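Local coordinates for protein eukaryotic initiation factor 4F subunit P150 (PDB 2VSO) that forms part of the cap-binding eIF4F complex that starts assembly of the translation apparatus on mRNA and stimulates translation by interacting with the polyadenylate-binding protein, at residues Glu50-Ile55 with Tyr96-Gly101; Glu196-Leu201 with Glu226-Asp231. All blocks are in the same frame, centred on the assembly; numbering follows the deposited sequence.

Overall arrangement
The two contacts lie within the MIF4G domain, the middle, eIF4A-binding part of this scaffold protein, which belongs to the all-helical HEAT-repeat class. They follow one another along the chain: contact 1 joins helix 52-64 to helix 93-106, and contact 2 then joins helix 191-206 to helix 211-228. Their centres are about 26 Å apart, on opposite sides of the centre of the chain, and their nearest atoms stay about 11 Å apart. Helix 163-185 packs against segments of both. Contact 1 has the chain of another protein within reach, whereas contact 2 is buried between helices, so one contact lies near the partner protein and the other inside the helical packing of the same domain.

Contact 1: Glu50-Ile55 with Tyr96-Gly101; sequences EMFDAI and YAQLCG
The carbonyl oxygen of Phe-52, whose side chain bridges to Gln-98 and Leu-99, takes two bonds: one with the Ser-56 hydroxyl, and a weak one from the Ile-55 amide, with N to O at 3.0 Å. Both lie at the start of helix 52-64 of the HEAT-type MIF4G domain; Met-51, at the N-cap of this helix, shares the same Ile-55 amide, N to Met-51 O 3.1 Å. The contact itself is van der Waals packing of one ring against the backbone and a CB of helix 93-106. With CG anti to the backbone N (chi1 -178°), the Phe-52 ring points its CZ end at helix 93-106. This CZ comes within 3.8 Å of the Leu-99 backbone N, which lies at the ring edge near its plane, and within 3.9 Å of Gln-98 CB, which approaches obliquely. The Gln-98 chain, extended beyond CG, brings OE1 over one face of the Phe-52 ring, 4.2 Å above its plane and near the rim, the amide and ring planes 64° apart. A serine here, lacking the ring, would probably leave a gap beside Gln-98 CB and the Leu-99 N, and Gln-98 OE1 without the face it lies over. Leu-47 also touches the ring, while the chain of another protein packs on Glu-50, Met-51, Ala-54 and Ile-55, placing this helix start beside a protein interface. Leu-99 adds a looser flank, its side chain coming no nearer than 4.6 Å, from CB to Phe-52 CE2.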
loop_
_atom_site.group_PDB
_atom_site.type_symbol
_atom_site.label_atom_id
_atom_site.label_comp_id
_atom_site.label_asym_id
_atom_site.label_seq_id
_atom_site.Cartn_x
_atom_site.Cartn_y
_atom_site.Cartn_z
ATOM N N GLU C 50 1.270 -1.663 -18.148
ATOM C CA GLU C 50 2.289 -1.977 -19.137
ATOM C C GLU C 50 1.763 -2.949 -20.208
ATOM O O GLU C 50 1.805 -2.640 -21.398
ATOM C CB GLU C 50 3.532 -2.545 -18.445
ATOM C CG GLU C 50 4.677 -2.894 -19.381
ATOM C CD GLU C 50 5.903 -3.433 -18.648
ATOM O OE1 GLU C 50 6.536 -4.380 -19.157
ATOM O OE2 GLU C 50 6.228 -2.914 -17.559
ATOM N N MET C 51 1.257 -4.107 -19.779
ATOM C CA MET C 51 0.840 -5.174 -20.694
ATOM C C MET C 51 -0.623 -5.078 -21.136
ATOM O O MET C 51 -1.235 -6.073 -21.523
ATOM C CB MET C 51 1.073 -6.544 -20.051
ATOM C CG MET C 51 2.531 -6.921 -19.911
ATOM S SD MET C 51 3.428 -6.662 -21.463
ATOM C CE MET C 51 2.476 -7.706 -22.573
ATOM N N PHE C 52 -1.177 -3.881 -21.098
ATOM C CA PHE C 52 -2.608 -3.726 -21.253
ATOM C C PHE C 52 -3.108 -4.055 -22.650
ATOM O O PHE C 52 -3.984 -4.904 -22.816
ATOM C CB PHE C 52 -3.048 -2.312 -20.867
ATOM C CG PHE C 52 -4.538 -2.097 -20.951
ATOM C CD1 PHE C 52 -5.129 -1.720 -22.145
ATOM C CD2 PHE C 52 -5.341 -2.283 -19.842
ATOM C CE1 PHE C 52 -6.502 -1.526 -22.228
ATOM C CE2 PHE C 52 -6.699 -2.088 -19.914
ATOM C CZ PHE C 52 -7.286 -1.713 -21.115
ATOM N N ASP C 53 -2.580 -3.372 -23.657
ATOM C CA ASP C 53 -3.082 -3.570 -25.011
ATOM C C ASP C 53 -2.930 -5.022 -25.456
ATOM O O ASP C 53 -3.838 -5.591 -26.064
ATOM C CB ASP C 53 -2.404 -2.613 -25.984
ATOM C CG ASP C 53 -2.767 -1.163 -25.715
ATOM O OD1 ASP C 53 -3.980 -0.863 -25.632
ATOM O OD2 ASP C 53 -1.840 -0.331 -25.590
ATOM N N ALA C 54 -1.790 -5.623 -25.133
ATOM C CA ALA C 54 -1.572 -7.029 -25.430
ATOM C C ALA C 54 -2.618 -7.920 -24.762
ATOM O O ALA C 54 -3.111 -8.872 -25.369
ATOM C CB ALA C 54 -0.170 -7.456 -25.016
ATOM N N ILE C 55 -2.960 -7.614 -23.513
ATOM C CA ILE C 55 -3.816 -8.510 -22.738
ATOM C C ILE C 55 -5.318 -8.186 -22.811
ATOM O O ILE C 55 -6.169 -9.070 -22.677
ATOM C CB ILE C 55 -3.298 -8.675 -21.299
ATOM C CG1 ILE C 55 -2.288 -9.807 -21.268
ATOM C CG2 ILE C 55 -4.416 -9.016 -20.335
ATOM C CD1 ILE C 55 -1.586 -9.921 -19.964
ATOM N N TYR C 96 -9.681 -2.152 -15.152
ATOM C CA TYR C 96 -10.679 -3.126 -15.556
ATOM C C TYR C 96 -11.816 -2.415 -16.257
ATOM O O TYR C 96 -12.381 -2.921 -17.228
ATOM C CB TYR C 96 -11.211 -3.867 -14.342
ATOM C CG TYR C 96 -10.210 -4.799 -13.728
ATOM C CD1 TYR C 96 -9.590 -5.771 -14.488
ATOM C CD2 TYR C 96 -9.874 -4.702 -12.387
ATOM C CE1 TYR C 96 -8.663 -6.630 -13.925
ATOM C CE2 TYR C 96 -8.963 -5.562 -11.819
ATOM C CZ TYR C 96 -8.364 -6.522 -12.590
ATOM O OH TYR C 96 -7.445 -7.374 -12.025
ATOM N N ALA C 97 -12.141 -1.230 -15.754
ATOM C CA ALA C 97 -13.171 -0.405 -16.348
ATOM C C ALA C 97 -12.759 -0.003 -17.765
ATOM O O ALA C 97 -13.603 0.160 -18.636
ATOM C CB ALA C 97 -13.446 0.806 -15.471
ATOM N N GLN C 98 -11.455 0.120 -18.003
ATOM C CA GLN C 98 -10.974 0.401 -19.342
ATOM C C GLN C 98 -11.075 -0.831 -20.235
ATOM O O GLN C 98 -11.377 -0.727 -21.427
ATOM C CB GLN C 98 -9.534 0.880 -19.308
ATOM C CG GLN C 98 -9.390 2.379 -19.166
ATOM C CD GLN C 98 -7.960 2.803 -18.916
ATOM O OE1 GLN C 98 -7.019 2.244 -19.490
ATOM N NE2 GLN C 98 -7.785 3.795 -18.052
ATOM N N LEU C 99 -10.803 -1.995 -19.652
ATOM C CA LEU C 99 -10.882 -3.251 -20.372
ATOM C C LEU C 99 -12.268 -3.403 -20.973
ATOM O O LEU C 99 -12.415 -3.858 -22.093
ATOM C CB LEU C 99 -10.616 -4.415 -19.429
ATOM C CG LEU C 99 -10.683 -5.785 -20.106
ATOM C CD1 LEU C 99 -9.783 -5.768 -21.309
ATOM C CD2 LEU C 99 -10.250 -6.887 -19.144
ATOM N N CYS C 100 -13.277 -3.003 -20.214
ATOM C CA CYS C 100 -14.651 -3.091 -20.662
ATOM C C CYS C 100 -14.887 -2.141 -21.827
ATOM O O CYS C 100 -15.451 -2.532 -22.843
ATOM C CB CYS C 100 -15.612 -2.793 -19.507
ATOM S SG CYS C 100 -15.672 -4.108 -18.286
ATOM N N GLY C 101 -14.465 -0.895 -21.678
ATOM C CA GLY C 101 -14.516 0.043 -22.776
ATOM C C GLY C 101 -13.838 -0.497 -24.027
ATOM O O GLY C 101 -14.241 -0.153 -25.139
#

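Contact 2: Glu196-Leu201 with Glu226-Asp231; sequences ECFRRL and EQFETD
Phe-198 and Phe-228 meet ring to ring, and this aromatic pair makes up the whole of the direct contact between segments 196-201 and 226-231, joining two consecutive helices, 191-206 and 211-228, of the all-helical MIF4G domain. The ring centroids are 5.0 Å apart and the planes are inclined by 40°, an oblique pairing that is neither a stack nor a T-shape. The CD1 and CE1 atoms of Phe-198 do the touching: CE1 sits over a face of the Phe-228 ring, offset toward the rim and 3.7 Å from Phe-228 CD2, while CD1 comes within 3.8 Å of Phe-228 CE2. The side chains run past each other in opposite directions. Phe-228 has CG anti to the backbone N (chi1 -170°), which turns its ring toward helix 191-206, across the 10.5 Å between the CA atoms of Phe-198 and Phe-228.

Backbone bonding differs between the two segments. Around Phe-198 the helix is regular, with Leu-201 N bonded to Cys-197 O at 3.0 Å. In segment 226-231 the weakly bonded helix end is kinked at Glu-226 and Gln-227, and the Glu-229 amide reaches back to Glu-226 O, N to O at 3.0 Å.

Polar bonds hold segment 226-231 to Tyr-184, with Gln-227 NE2 bonded to Tyr-184 O and Asp-231 OD2 to the Tyr-184 hydroxyl. The buried pair is closed in by helix 242-257, through Leu-249 on Phe-198 and Leu-245 on Phe-228, and by Phe-195 of helix 191-206, whose ring meets Phe-228 edge-to-face, with Tyr-184 of helix 163-185 also against Phe-228.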
loop_
_atom_site.group_PDB
_atom_site.type_symbol
_atom_site.label_atom_id
_atom_site.label_comp_id
_atom_site.label_asym_id
_atom_site.label_seq_id
_atom_site.Cartn_x
_atom_site.Cartn_y
_atom_site.Cartn_z
ATOM N N GLU C 196 -29.058 4.414 -8.416
ATOM C CA GLU C 196 -29.401 3.272 -7.597
ATOM C C GLU C 196 -28.253 3.074 -6.644
ATOM O O GLU C 196 -28.435 2.652 -5.509
ATOM C CB GLU C 196 -29.623 2.044 -8.477
ATOM C CG GLU C 196 -30.575 1.006 -7.901
ATOM C CD GLU C 196 -30.751 -0.173 -8.831
ATOM O OE1 GLU C 196 -30.528 -1.327 -8.402
ATOM O OE2 GLU C 196 -31.092 0.064 -10.005
ATOM N N CYS C 197 -27.067 3.428 -7.116
ATOM C CA CYS C 197 -25.840 3.342 -6.327
ATOM C C CYS C 197 -25.810 4.331 -5.161
ATOM O O CYS C 197 -25.688 3.928 -4.001
ATOM C CB CYS C 197 -24.640 3.576 -7.222
ATOM S SG CYS C 197 -23.261 2.592 -6.780
ATOM N N PHE C 198 -25.927 5.619 -5.476
ATOM C CA PHE C 198 -26.049 6.650 -4.448
ATOM C C PHE C 198 -27.235 6.376 -3.534
ATOM O O PHE C 198 -27.181 6.628 -2.337
ATOM C CB PHE C 198 -26.182 8.038 -5.080
ATOM C CG PHE C 198 -24.871 8.620 -5.568
ATOM C CD1 PHE C 198 -24.690 8.935 -6.904
ATOM C CD2 PHE C 198 -23.825 8.861 -4.683
ATOM C CE1 PHE C 198 -23.498 9.469 -7.350
ATOM C CE2 PHE C 198 -22.619 9.398 -5.124
ATOM C CZ PHE C 198 -22.459 9.707 -6.456
ATOM N N ARG C 199 -28.305 5.848 -4.115
ATOM C CA ARG C 199 -29.504 5.482 -3.380
ATOM C C ARG C 199 -29.177 4.477 -2.275
ATOM O O ARG C 199 -29.659 4.589 -1.153
ATOM C CB ARG C 199 -30.511 4.883 -4.354
ATOM C CG ARG C 199 -31.975 5.030 -3.977
ATOM C CD ARG C 199 -32.852 4.411 -5.075
ATOM N NE ARG C 199 -34.265 4.359 -4.715
ATOM C CZ ARG C 199 -35.128 5.344 -4.944
ATOM N NH1 ARG C 199 -34.719 6.461 -5.530
ATOM N NH2 ARG C 199 -36.397 5.212 -4.584
ATOM N N ARG C 200 -28.343 3.499 -2.602
ATOM C CA ARG C 200 -27.950 2.458 -1.660
ATOM C C ARG C 200 -27.028 2.992 -0.581
ATOM O O ARG C 200 -27.156 2.617 0.585
ATOM C CB ARG C 200 -27.265 1.309 -2.408
ATOM C CG ARG C 200 -26.595 0.273 -1.522
ATOM C CD ARG C 200 -27.593 -0.532 -0.702
ATOM N NE ARG C 200 -26.929 -1.280 0.367
ATOM C CZ ARG C 200 -27.564 -1.906 1.353
ATOM N NH1 ARG C 200 -28.891 -1.882 1.419
ATOM N NH2 ARG C 200 -26.872 -2.555 2.278
ATOM N N LEU C 201 -26.097 3.859 -0.986
ATOM C CA LEU C 201 -25.106 4.458 -0.080
ATOM C C LEU C 201 -25.748 5.446 0.881
ATOM O O LEU C 201 -25.410 5.476 2.057
ATOM C CB LEU C 201 -23.988 5.144 -0.866
ATOM C CG LEU C 201 -23.087 4.232 -1.692
ATOM C CD1 LEU C 201 -22.300 5.047 -2.676
ATOM C CD2 LEU C 201 -22.175 3.373 -0.818
ATOM N N GLU C 226 -18.859 15.488 -10.281
ATOM C CA GLU C 226 -19.066 16.558 -11.246
ATOM C C GLU C 226 -19.965 16.115 -12.389
ATOM O O GLU C 226 -20.974 16.742 -12.664
ATOM C CB GLU C 226 -17.742 17.075 -11.811
ATOM C CG GLU C 226 -17.937 18.307 -12.699
ATOM C CD GLU C 226 -16.633 18.962 -13.148
ATOM O OE1 GLU C 226 -15.544 18.519 -12.723
ATOM O OE2 GLU C 226 -16.699 19.932 -13.934
ATOM N N GLN C 227 -19.579 15.029 -13.053
ATOM C CA GLN C 227 -20.326 14.489 -14.177
ATOM C C GLN C 227 -21.783 14.190 -13.826
ATOM O O GLN C 227 -22.689 14.512 -14.588
ATOM C CB GLN C 227 -19.632 13.240 -14.701
ATOM C CG GLN C 227 -20.485 12.367 -15.564
ATOM C CD GLN C 227 -19.766 11.115 -15.992
ATOM O OE1 GLN C 227 -18.661 10.828 -15.532
ATOM N NE2 GLN C 227 -20.394 10.355 -16.878
ATOM N N PHE C 228 -21.994 13.600 -12.654
ATOM C CA PHE C 228 -23.332 13.263 -12.169
ATOM C C PHE C 228 -24.202 14.479 -11.923
ATOM O O PHE C 228 -25.424 14.379 -11.889
ATOM C CB PHE C 228 -23.240 12.465 -10.872
ATOM C CG PHE C 228 -24.544 11.875 -10.433
ATOM C CD1 PHE C 228 -25.186 10.916 -11.211
ATOM C CD2 PHE C 228 -25.122 12.261 -9.241
ATOM C CE1 PHE C 228 -26.388 10.361 -10.808
ATOM C CE2 PHE C 228 -26.328 11.712 -8.824
ATOM C CZ PHE C 228 -26.963 10.761 -9.607
ATOM N N GLU C 229 -23.560 15.621 -11.725
ATOM C CA GLU C 229 -24.268 16.855 -11.438
ATOM C C GLU C 229 -25.441 17.013 -12.392
ATOM O O GLU C 229 -26.547 17.364 -11.986
ATOM C CB GLU C 229 -23.325 18.046 -11.574
ATOM C CG GLU C 229 -23.725 19.229 -10.735
ATOM C CD GLU C 229 -23.711 18.900 -9.269
ATOM O OE1 GLU C 229 -22.625 18.586 -8.758
ATOM O OE2 GLU C 229 -24.779 18.953 -8.630
ATOM N N THR C 230 -25.190 16.723 -13.661
ATOM C CA THR C 230 -26.177 16.925 -14.703
ATOM C C THR C 230 -26.576 15.609 -15.367
ATOM O O THR C 230 -25.958 15.194 -16.342
ATOM C CB THR C 230 -25.614 17.859 -15.769
ATOM O OG1 THR C 230 -24.384 17.318 -16.263
ATOM C CG2 THR C 230 -25.339 19.222 -15.171
ATOM N N ASP C 231 -27.611 14.960 -14.845
ATOM C CA ASP C 231 -28.009 13.654 -15.353
ATOM C C ASP C 231 -29.370 13.259 -14.787
ATOM O O ASP C 231 -29.593 13.339 -13.582
ATOM C CB ASP C 231 -26.939 12.596 -15.031
ATOM C CG ASP C 231 -27.038 11.361 -15.927
ATOM O OD1 ASP C 231 -27.973 11.287 -16.743
ATOM O OD2 ASP C 231 -26.182 10.460 -15.823
#